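Local coordinates for protein formate dehydrogenase (Pyrobaculum aerophilum, PDB 1QP8) that binds NADPH and probably acts as a D-isomer specific 2-hydroxyacid dehydrogenase, reducing small 2-oxoacids such as glyoxylate or hydroxypyruvate, at residues Glu8-Ala13 against Gln273-Ala278; Phe53-Thr58 against Thr74-Ala79; Glu213-Asp218 against Val236-Asn241. All blocks are in the same frame, centred on the assembly; numbering follows the deposited sequence.

Contact 1 of 3, residues Glu8-Ala13 against Gln273-Ala278; sequences ELPPEA and QMVMEA
Val-275 points one methyl, CG1, into a shallow apolar cup formed by Leu-9, Pro-10 and Ala-13. CG1 stands anti to the backbone N (chi1 172°), which turns this methyl, rather than CG2, to the turn that opens helix 11-18. Within the cup Val-275 CG1 lies 3.9 Å from Ala-13 CB. The proline offers its ring carbon CD, 4.0 Å from Val-275 CG1, while Leu-9 comes in at a slant and reaches the same methyl with CD2 at 4.2 Å. Pro-10 occupies the N-cap position of the helix, so the cup is built from the residue before the cap (Leu-9), the cap itself and the first turn (Ala-13).

Beside the valine, the selenomethionine Met-276 folds at chi2 and chi3 (-45° and -50°). The bend lays its SE alongside the Ala-13 backbone, 3.8 Å from Ala-13 CA, instead of sending the chain straight outward. Glu-12 crosses this side chain aslant, with OE2 3.5 Å from Met-276 CG, and its side chain also touches Arg-272 one turn earlier on helix 268-286. Behind the valine, Val-57 packs on Val-275 from the other direction, and Ala-13 also meets Val-279.

No hydrogen bond joins the two segments. The N-terminal turn is therefore held against the long helix 268-286 near the C-terminus by apolar packing, which fixes its position by shape rather than by directional bonds, with the carboxylate of Glu-12 at the margin.

Contact 2 of 3, residues Phe53-Thr58 against Thr74-Ala79; sequences FIQVVT and TVAGNA
Ile-54 and Gln-55 pair with Val-75 and Ala-76 as two short parallel strands, in a domain that this enzyme family builds on a flavodoxin-like fold. Ile-54 N donates to Thr-74 O at 3.0 Å, Ile-54 O accepts from Ala-76 N at 3.0 Å, and Val-56 N reaches Ala-76 O at 2.9 Å in a nearly straight bond (171°). On the face bearing Ala-76, its CB lies 3.7 Å from Phe-53 CZ, while Thr-74 CG2 meets the edge of that ring.

Gln-55 bends at chi2 (65°), bringing Gln-55 NE2 back to the carbonyl of the next residue, 3.0 Å from Val-56 O and above its carbonyl plane, with a weak second bond to Gly-77 O. Its OE1 accepts from Asn-281 of helix 268-286, so a leucine here would probably leave Asn-281 ND2 without this acceptor and remove a polar tie between strand and helix. From the same helix, Tyr-285 stacks on the ring of Phe-53.

Past the strands, Ala-79 touches NADPH. Just before it, Asn-78 grips the other segment twice: its N bonds Thr-58 O at 3.0 Å, and its ND2 bonds Val-57 O, which lies in the plane of the asparagine amide.

Contact 3 of 3, residues Glu213-Asp218 against Val236-Asn241; sequences EVLDRD and VWWGRN
Trp-238 lays its indole against the first turn of helix 217-226, between Arg-217 over one face and Leu-215 at the edge. From the backbone outward, Trp-238 CB comes first, 3.9 Å from Arg-217 CD. With CG anti to the carbonyl carbon (chi1 -62°), the ring swings toward residues 213-218. Trp-238 CG lies beneath the aliphatic part of the arginine, and Trp-238 CD1 is 4.0 Å from Glu-213 N. Trp-238 NE1 makes the one hydrogen bond between the segments, to Leu-215 O at 3.0 Å with an N-H...O angle of 155°; the carbonyl oxygen lies near the ring plane. Next along the edge, Trp-238 CZ2 packs on Leu-215 CB at 4.0 Å. Arg-217 CG sits over the six-membered ring in a CH-pi arrangement, though the modelled spacing is too tight to be taken literally.

The guanidinium does not stack on the indole, its plane being turned 61° from the ring; it runs on to salt bridges with Asp-246 and Glu-248. Phe-249 and Val-220 also meet the indole.

After the tryptophan the chain completes a type I turn, Trp-237 to Arg-240, closed by Arg-240 N bonding Trp-237 O. Glu-213 OE2 and Arg-240 NE form a long salt bridge, 4.0 Å apart, while Arg-240 NH2 has its stronger partner in Asp-62, a salt bridge.

Both segments follow neighbouring parallel strands, 205-208 and 231-234, joined by helix 217-226 in a beta-alpha-beta crossover. Loops at these strand ends bear the NADPH-binding Arg-211 and Asp-235, and Val-236 touches the cofactor, an arrangement typical of a Rossmann-type dinucleotide-binding domain.

In the fold
Contacts 1 and 2 lie side by side, their centres about 13 Å apart, and meet where Asn-78 ND2 reaches Met-274 O on helix 268-286. That helix returns late in the chain to pack on both the N-terminal turn and the small parallel sheet, so contact 1 closes a loop of the chain in which contacts 2 and 3 follow one another. Contact 3 belongs to the six-stranded NADPH-binding domain, its centre about 29 Å from that of contact 1 and 23 Å from that of contact 2. NADPH touches Ala-79 of contact 2 and Val-236 of contact 3, consistent with a cofactor site lying between the two domains, as in other 2-hydroxyacid dehydrogenases.

Contact 1 of 3, residues Glu8-Ala13 against Gln273-Ala278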
loop_
_atom_site.group_PDB
_atom_site.type_symbol
_atom_site.label_atom_id
_atom_site.label_comp_id
_atom_site.label_asym_id
_atom_site.label_seq_id
_atom_site.Cartn_x
_atom_site.Cartn_y
_atom_site.Cartn_z
ATOM N N GLU A 8 -4.265 -15.922 -28.964
ATOM C CA GLU A 8 -3.438 -17.036 -28.473
ATOM C C GLU A 8 -4.013 -17.656 -27.204
ATOM O O GLU A 8 -4.210 -16.966 -26.210
ATOM C CB GLU A 8 -2.014 -16.556 -28.194
ATOM C CG GLU A 8 -1.171 -16.322 -29.436
ATOM C CD GLU A 8 -0.427 -17.567 -29.894
ATOM O OE1 GLU A 8 0.447 -18.049 -29.136
ATOM O OE2 GLU A 8 -0.715 -18.056 -31.011
ATOM N N LEU A 9 -4.273 -18.956 -27.226
ATOM C CA LEU A 9 -4.837 -19.611 -26.055
ATOM C C LEU A 9 -3.874 -20.449 -25.236
ATOM O O LEU A 9 -3.141 -21.267 -25.777
ATOM C CB LEU A 9 -5.990 -20.531 -26.457
ATOM C CG LEU A 9 -7.400 -20.002 -26.682
ATOM C CD1 LEU A 9 -8.325 -21.182 -26.865
ATOM C CD2 LEU A 9 -7.853 -19.181 -25.494
ATOM N N PRO A 10 -3.866 -20.262 -23.912
ATOM C CA PRO A 10 -2.966 -21.071 -23.088
ATOM C C PRO A 10 -3.345 -22.546 -23.275
ATOM O O PRO A 10 -4.528 -22.886 -23.329
ATOM C CB PRO A 10 -3.270 -20.584 -21.677
ATOM C CG PRO A 10 -3.563 -19.123 -21.898
ATOM C CD PRO A 10 -4.430 -19.139 -23.139
ATOM N N PRO A 11 -2.347 -23.434 -23.400
ATOM C CA PRO A 11 -2.555 -24.879 -23.583
ATOM C C PRO A 11 -3.563 -25.448 -22.600
ATOM O O PRO A 11 -4.320 -26.365 -22.918
ATOM C CB PRO A 11 -1.163 -25.449 -23.364
ATOM C CG PRO A 11 -0.297 -24.390 -24.005
ATOM C CD PRO A 11 -0.910 -23.102 -23.456
ATOM N N GLU A 12 -3.552 -24.900 -21.395
ATOM C CA GLU A 12 -4.470 -25.326 -20.350
ATOM C C GLU A 12 -5.921 -25.104 -20.819
ATOM O O GLU A 12 -6.786 -25.971 -20.649
ATOM C CB GLU A 12 -4.187 -24.524 -19.076
ATOM C CG GLU A 12 -3.529 -23.169 -19.355
ATOM C CD GLU A 12 -3.607 -22.207 -18.182
ATOM O OE1 GLU A 12 -3.086 -22.537 -17.093
ATOM O OE2 GLU A 12 -4.195 -21.117 -18.355
ATOM N N ALA A 13 -6.164 -23.939 -21.419
ATOM C CA ALA A 13 -7.479 -23.562 -21.922
ATOM C C ALA A 13 -7.924 -24.441 -23.091
ATOM O O ALA A 13 -9.007 -25.049 -23.038
ATOM C CB ALA A 13 -7.465 -22.097 -22.349
ATOM N N GLN A 273 -5.128 -16.809 -15.670
ATOM C CA GLN A 273 -6.274 -17.021 -14.803
ATOM C C GLN A 273 -7.546 -16.422 -15.412
ATOM O O GLN A 273 -8.595 -17.073 -15.442
ATOM C CB GLN A 273 -6.032 -16.416 -13.436
ATOM C CG GLN A 273 -7.103 -16.799 -12.469
ATOM C CD GLN A 273 -7.076 -15.953 -11.231
ATOM O OE1 GLN A 273 -6.049 -15.851 -10.549
ATOM N NE2 GLN A 273 -8.211 -15.336 -10.921
HETATM N N MSE A 274 -7.462 -15.184 -15.896
HETATM C CA MSE A 274 -8.610 -14.551 -16.515
HETATM C C MSE A 274 -9.127 -15.469 -17.618
HETATM O O MSE A 274 -10.328 -15.691 -17.750
HETATM C CB MSE A 274 -8.219 -13.197 -17.092
HETATM C CG MSE A 274 -8.037 -12.105 -16.052
HETATM SE SE MSE A 274 -7.221 -10.640 -16.757
HETATM C CE MSE A 274 -8.511 -9.928 -17.847
ATOM N N VAL A 275 -8.217 -16.027 -18.402
ATOM C CA VAL A 275 -8.625 -16.914 -19.479
ATOM C C VAL A 275 -9.246 -18.196 -18.958
ATOM O O VAL A 275 -10.253 -18.650 -19.499
ATOM C CB VAL A 275 -7.462 -17.260 -20.408
ATOM C CG1 VAL A 275 -7.893 -18.348 -21.400
ATOM C CG2 VAL A 275 -7.022 -15.992 -21.155
HETATM N N MSE A 276 -8.690 -18.773 -17.896
HETATM C CA MSE A 276 -9.292 -19.991 -17.392
HETATM C C MSE A 276 -10.694 -19.723 -16.882
HETATM O O MSE A 276 -11.626 -20.494 -17.143
HETATM C CB MSE A 276 -8.423 -20.638 -16.321
HETATM C CG MSE A 276 -7.311 -21.501 -16.917
HETATM SE SE MSE A 276 -7.853 -22.603 -18.292
HETATM C CE MSE A 276 -9.306 -23.410 -17.558
ATOM N N GLU A 277 -10.866 -18.600 -16.199
ATOM C CA GLU A 277 -12.180 -18.261 -15.674
ATOM C C GLU A 277 -13.174 -17.994 -16.793
ATOM O O GLU A 277 -14.357 -18.307 -16.669
ATOM C CB GLU A 277 -12.079 -17.057 -14.755
ATOM C CG GLU A 277 -12.766 -17.298 -13.450
ATOM C CD GLU A 277 -12.279 -16.361 -12.385
ATOM O OE1 GLU A 277 -11.092 -16.476 -11.995
ATOM O OE2 GLU A 277 -13.078 -15.501 -11.941
ATOM N N ALA A 278 -12.691 -17.420 -17.886
ATOM C CA ALA A 278 -13.546 -17.138 -19.026
ATOM C C ALA A 278 -13.969 -18.468 -19.634
ATOM O O ALA A 278 -15.127 -18.655 -20.024
ATOM C CB ALA A 278 -12.794 -16.324 -20.050
#

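Contact 2 of 3, residues Phe53-Thr58 against Thr74-Ala79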
loop_
_atom_site.group_PDB
_atom_site.type_symbol
_atom_site.label_atom_id
_atom_site.label_comp_id
_atom_site.label_asym_id
_atom_site.label_seq_id
_atom_site.Cartn_x
_atom_site.Cartn_y
_atom_site.Cartn_z
ATOM N N PHE A 53 -23.686 -16.344 -28.451
ATOM C CA PHE A 53 -23.042 -16.027 -27.181
ATOM C C PHE A 53 -21.635 -15.500 -27.416
ATOM O O PHE A 53 -20.957 -15.955 -28.317
ATOM C CB PHE A 53 -22.972 -17.270 -26.294
ATOM C CG PHE A 53 -22.348 -17.017 -24.935
ATOM C CD1 PHE A 53 -23.005 -16.244 -23.981
ATOM C CD2 PHE A 53 -21.115 -17.583 -24.597
ATOM C CE1 PHE A 53 -22.446 -16.046 -22.711
ATOM C CE2 PHE A 53 -20.559 -17.383 -23.332
ATOM C CZ PHE A 53 -21.227 -16.617 -22.394
ATOM N N ILE A 54 -21.206 -14.532 -26.617
ATOM C CA ILE A 54 -19.866 -13.975 -26.750
ATOM C C ILE A 54 -19.237 -13.797 -25.378
ATOM O O ILE A 54 -19.646 -12.917 -24.611
ATOM C CB ILE A 54 -19.871 -12.605 -27.450
ATOM C CG1 ILE A 54 -20.282 -12.764 -28.922
ATOM C CG2 ILE A 54 -18.491 -11.982 -27.389
ATOM C CD1 ILE A 54 -20.338 -11.440 -29.703
ATOM N N GLN A 55 -18.253 -14.641 -25.067
ATOM C CA GLN A 55 -17.552 -14.568 -23.794
ATOM C C GLN A 55 -16.319 -13.719 -23.988
ATOM O O GLN A 55 -15.453 -14.052 -24.807
ATOM C CB GLN A 55 -17.107 -15.949 -23.323
ATOM C CG GLN A 55 -16.285 -15.920 -22.030
ATOM C CD GLN A 55 -17.095 -15.418 -20.846
ATOM O OE1 GLN A 55 -18.103 -16.031 -20.468
ATOM N NE2 GLN A 55 -16.666 -14.297 -20.256
ATOM N N VAL A 56 -16.243 -12.627 -23.235
ATOM C CA VAL A 56 -15.103 -11.733 -23.311
ATOM C C VAL A 56 -14.145 -12.049 -22.168
ATOM O O VAL A 56 -14.564 -12.319 -21.048
ATOM C CB VAL A 56 -15.538 -10.250 -23.210
ATOM C CG1 VAL A 56 -14.324 -9.342 -23.442
ATOM C CG2 VAL A 56 -16.633 -9.949 -24.232
ATOM N N VAL A 57 -12.853 -12.012 -22.460
ATOM C CA VAL A 57 -11.823 -12.293 -21.465
ATOM C C VAL A 57 -11.599 -11.142 -20.480
ATOM O O VAL A 57 -11.351 -11.365 -19.299
ATOM C CB VAL A 57 -10.488 -12.605 -22.160
ATOM C CG1 VAL A 57 -9.494 -13.176 -21.156
ATOM C CG2 VAL A 57 -10.725 -13.581 -23.300
ATOM N N THR A 58 -11.680 -9.912 -20.968
ATOM C CA THR A 58 -11.469 -8.740 -20.117
ATOM C C THR A 58 -12.626 -8.495 -19.142
ATOM O O THR A 58 -13.722 -9.036 -19.297
ATOM C CB THR A 58 -11.303 -7.485 -20.966
ATOM O OG1 THR A 58 -12.508 -7.267 -21.712
ATOM C CG2 THR A 58 -10.145 -7.651 -21.939
ATOM N N THR A 74 -26.277 -11.921 -26.481
ATOM C CA THR A 74 -25.830 -12.318 -25.127
ATOM C C THR A 74 -24.320 -12.222 -24.974
ATOM O O THR A 74 -23.587 -13.079 -25.453
ATOM C CB THR A 74 -26.178 -13.782 -24.787
ATOM O OG1 THR A 74 -27.503 -14.080 -25.239
ATOM C CG2 THR A 74 -26.076 -14.017 -23.283
ATOM N N VAL A 75 -23.866 -11.198 -24.273
ATOM C CA VAL A 75 -22.452 -10.971 -24.068
ATOM C C VAL A 75 -22.120 -11.076 -22.594
ATOM O O VAL A 75 -22.668 -10.347 -21.777
ATOM C CB VAL A 75 -22.072 -9.558 -24.568
ATOM C CG1 VAL A 75 -20.633 -9.231 -24.197
ATOM C CG2 VAL A 75 -22.266 -9.476 -26.081
ATOM N N ALA A 76 -21.235 -11.992 -22.234
ATOM C CA ALA A 76 -20.846 -12.115 -20.830
ATOM C C ALA A 76 -19.393 -11.728 -20.756
ATOM O O ALA A 76 -18.603 -12.087 -21.627
ATOM C CB ALA A 76 -21.018 -13.553 -20.328
ATOM N N GLY A 77 -19.026 -10.984 -19.731
ATOM C CA GLY A 77 -17.633 -10.621 -19.617
ATOM C C GLY A 77 -17.011 -11.298 -18.407
ATOM O O GLY A 77 -17.630 -12.135 -17.740
ATOM N N ASN A 78 -15.754 -10.987 -18.156
ATOM C CA ASN A 78 -15.107 -11.505 -16.977
ATOM C C ASN A 78 -15.382 -10.394 -15.963
ATOM O O ASN A 78 -16.198 -9.502 -16.229
ATOM C CB ASN A 78 -13.612 -11.668 -17.212
ATOM C CG ASN A 78 -13.153 -13.128 -17.157
ATOM O OD1 ASN A 78 -13.666 -13.931 -16.367
ATOM N ND2 ASN A 78 -12.162 -13.468 -17.980
ATOM N N ALA A 79 -14.709 -10.445 -14.819
ATOM C CA ALA A 79 -14.859 -9.453 -13.740
ATOM C C ALA A 79 -14.581 -10.223 -12.479
ATOM O O ALA A 79 -15.240 -11.216 -12.224
ATOM C CB ALA A 79 -16.300 -8.862 -13.666
#

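Contact 3 of 3, residues Glu213-Asp218 against Val236-Asn241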
loop_
_atom_site.group_PDB
_atom_site.type_symbol
_atom_site.label_atom_id
_atom_site.label_comp_id
_atom_site.label_asym_id
_atom_site.label_seq_id
_atom_site.Cartn_x
_atom_site.Cartn_y
_atom_site.Cartn_z
ATOM N N GLU A 213 -12.224 7.247 -19.270
ATOM C CA GLU A 213 -13.344 8.011 -19.817
ATOM C C GLU A 213 -14.390 8.399 -18.777
ATOM O O GLU A 213 -15.184 9.317 -18.995
ATOM C CB GLU A 213 -14.014 7.215 -20.938
ATOM C CG GLU A 213 -13.176 7.053 -22.219
ATOM C CD GLU A 213 -11.954 6.141 -22.064
ATOM O OE1 GLU A 213 -11.861 5.405 -21.055
ATOM O OE2 GLU A 213 -11.087 6.153 -22.975
ATOM N N VAL A 214 -14.374 7.698 -17.646
ATOM C CA VAL A 214 -15.299 7.943 -16.543
ATOM C C VAL A 214 -15.061 9.319 -15.948
ATOM O O VAL A 214 -15.930 9.891 -15.292
ATOM C CB VAL A 214 -15.113 6.883 -15.455
ATOM C CG1 VAL A 214 -15.833 7.273 -14.197
ATOM C CG2 VAL A 214 -15.639 5.569 -15.951
ATOM N N LEU A 215 -13.865 9.841 -16.174
ATOM C CA LEU A 215 -13.494 11.157 -15.682
ATOM C C LEU A 215 -13.398 12.098 -16.872
ATOM O O LEU A 215 -12.867 11.730 -17.919
ATOM C CB LEU A 215 -12.132 11.094 -15.010
ATOM C CG LEU A 215 -11.958 10.179 -13.805
ATOM C CD1 LEU A 215 -10.556 9.554 -13.811
ATOM C CD2 LEU A 215 -12.191 10.987 -12.543
ATOM N N ASP A 216 -13.915 13.308 -16.722
ATOM C CA ASP A 216 -13.834 14.277 -17.798
ATOM C C ASP A 216 -12.371 14.686 -17.860
ATOM O O ASP A 216 -11.871 15.370 -16.957
ATOM C CB ASP A 216 -14.749 15.471 -17.481
ATOM C CG ASP A 216 -14.437 16.704 -18.318
ATOM O OD1 ASP A 216 -14.224 16.599 -19.547
ATOM O OD2 ASP A 216 -14.427 17.800 -17.721
ATOM N N ARG A 217 -11.689 14.248 -18.918
ATOM C CA ARG A 217 -10.276 14.546 -19.089
ATOM C C ARG A 217 -9.916 16.014 -18.820
ATOM O O ARG A 217 -8.964 16.304 -18.093
ATOM C CB ARG A 217 -9.816 14.148 -20.483
ATOM C CG ARG A 217 -8.337 13.886 -20.515
ATOM C CD ARG A 217 -7.783 13.761 -21.914
ATOM N NE ARG A 217 -6.841 14.846 -22.167
ATOM C CZ ARG A 217 -5.691 14.700 -22.814
ATOM N NH1 ARG A 217 -5.343 13.513 -23.273
ATOM N NH2 ARG A 217 -4.886 15.738 -22.994
ATOM N N ASP A 218 -10.681 16.942 -19.382
ATOM C CA ASP A 218 -10.397 18.352 -19.166
ATOM C C ASP A 218 -10.473 18.766 -17.704
ATOM O O ASP A 218 -9.707 19.620 -17.255
ATOM C CB ASP A 218 -11.345 19.209 -19.993
ATOM C CG ASP A 218 -10.870 19.381 -21.414
ATOM O OD1 ASP A 218 -9.947 18.648 -21.821
ATOM O OD2 ASP A 218 -11.416 20.240 -22.132
ATOM N N VAL A 236 -4.917 3.871 -15.903
ATOM C CA VAL A 236 -5.701 3.863 -17.132
ATOM C C VAL A 236 -5.796 5.247 -17.745
ATOM O O VAL A 236 -5.861 6.242 -17.033
ATOM C CB VAL A 236 -7.099 3.342 -16.874
ATOM C CG1 VAL A 236 -7.741 2.922 -18.192
ATOM C CG2 VAL A 236 -7.028 2.188 -15.917
ATOM N N TRP A 237 -5.829 5.325 -19.068
ATOM C CA TRP A 237 -5.850 6.634 -19.686
ATOM C C TRP A 237 -6.791 6.832 -20.847
ATOM O O TRP A 237 -7.196 5.867 -21.497
ATOM C CB TRP A 237 -4.434 6.978 -20.125
ATOM C CG TRP A 237 -3.499 6.902 -19.001
ATOM C CD1 TRP A 237 -2.873 5.781 -18.514
ATOM C CD2 TRP A 237 -3.173 7.971 -18.113
ATOM N NE1 TRP A 237 -2.182 6.096 -17.364
ATOM C CE2 TRP A 237 -2.351 7.432 -17.096
ATOM C CE3 TRP A 237 -3.499 9.334 -18.075
ATOM C CZ2 TRP A 237 -1.856 8.211 -16.051
ATOM C CZ3 TRP A 237 -3.001 10.106 -17.036
ATOM C CH2 TRP A 237 -2.189 9.540 -16.039
ATOM N N TRP A 238 -7.126 8.095 -21.110
ATOM C CA TRP A 238 -8.019 8.429 -22.216
ATOM C C TRP A 238 -7.396 7.966 -23.517
ATOM O O TRP A 238 -8.096 7.545 -24.429
ATOM C CB TRP A 238 -8.279 9.931 -22.252
ATOM C CG TRP A 238 -8.961 10.389 -21.013
ATOM C CD1 TRP A 238 -10.301 10.386 -20.763
ATOM C CD2 TRP A 238 -8.329 10.818 -19.804
ATOM N NE1 TRP A 238 -10.544 10.780 -19.472
ATOM C CE2 TRP A 238 -9.350 11.052 -18.860
ATOM C CE3 TRP A 238 -6.995 11.024 -19.424
ATOM C CZ2 TRP A 238 -9.082 11.482 -17.556
ATOM C CZ3 TRP A 238 -6.725 11.454 -18.122
ATOM C CH2 TRP A 238 -7.767 11.678 -17.206
ATOM N N GLY A 239 -6.073 8.029 -23.594
ATOM C CA GLY A 239 -5.386 7.594 -24.792
ATOM C C GLY A 239 -5.572 6.112 -25.036
ATOM O O GLY A 239 -5.198 5.609 -26.098
ATOM N N ARG A 240 -6.130 5.410 -24.053
ATOM C CA ARG A 240 -6.391 3.982 -24.174
ATOM C C ARG A 240 -5.334 3.244 -24.979
ATOM O O ARG A 240 -5.548 2.953 -26.155
ATOM C CB ARG A 240 -7.751 3.761 -24.850
ATOM C CG ARG A 240 -8.847 3.315 -23.919
ATOM C CD ARG A 240 -10.139 2.991 -24.646
ATOM N NE ARG A 240 -11.047 2.267 -23.756
ATOM C CZ ARG A 240 -10.885 0.994 -23.396
ATOM N NH1 ARG A 240 -9.855 0.293 -23.859
ATOM N NH2 ARG A 240 -11.737 0.430 -22.549
ATOM N N ASN A 241 -4.198 2.947 -24.369
ATOM C CA ASN A 241 -3.145 2.219 -25.071
ATOM C C ASN A 241 -2.191 3.055 -25.932
ATOM O O ASN A 241 -1.107 2.587 -26.300
ATOM C CB ASN A 241 -3.752 1.105 -25.922
ATOM C CG ASN A 241 -3.083 -0.214 -25.680
ATOM O OD1 ASN A 241 -1.885 -0.361 -25.923
ATOM N ND2 ASN A 241 -3.842 -1.183 -25.181
#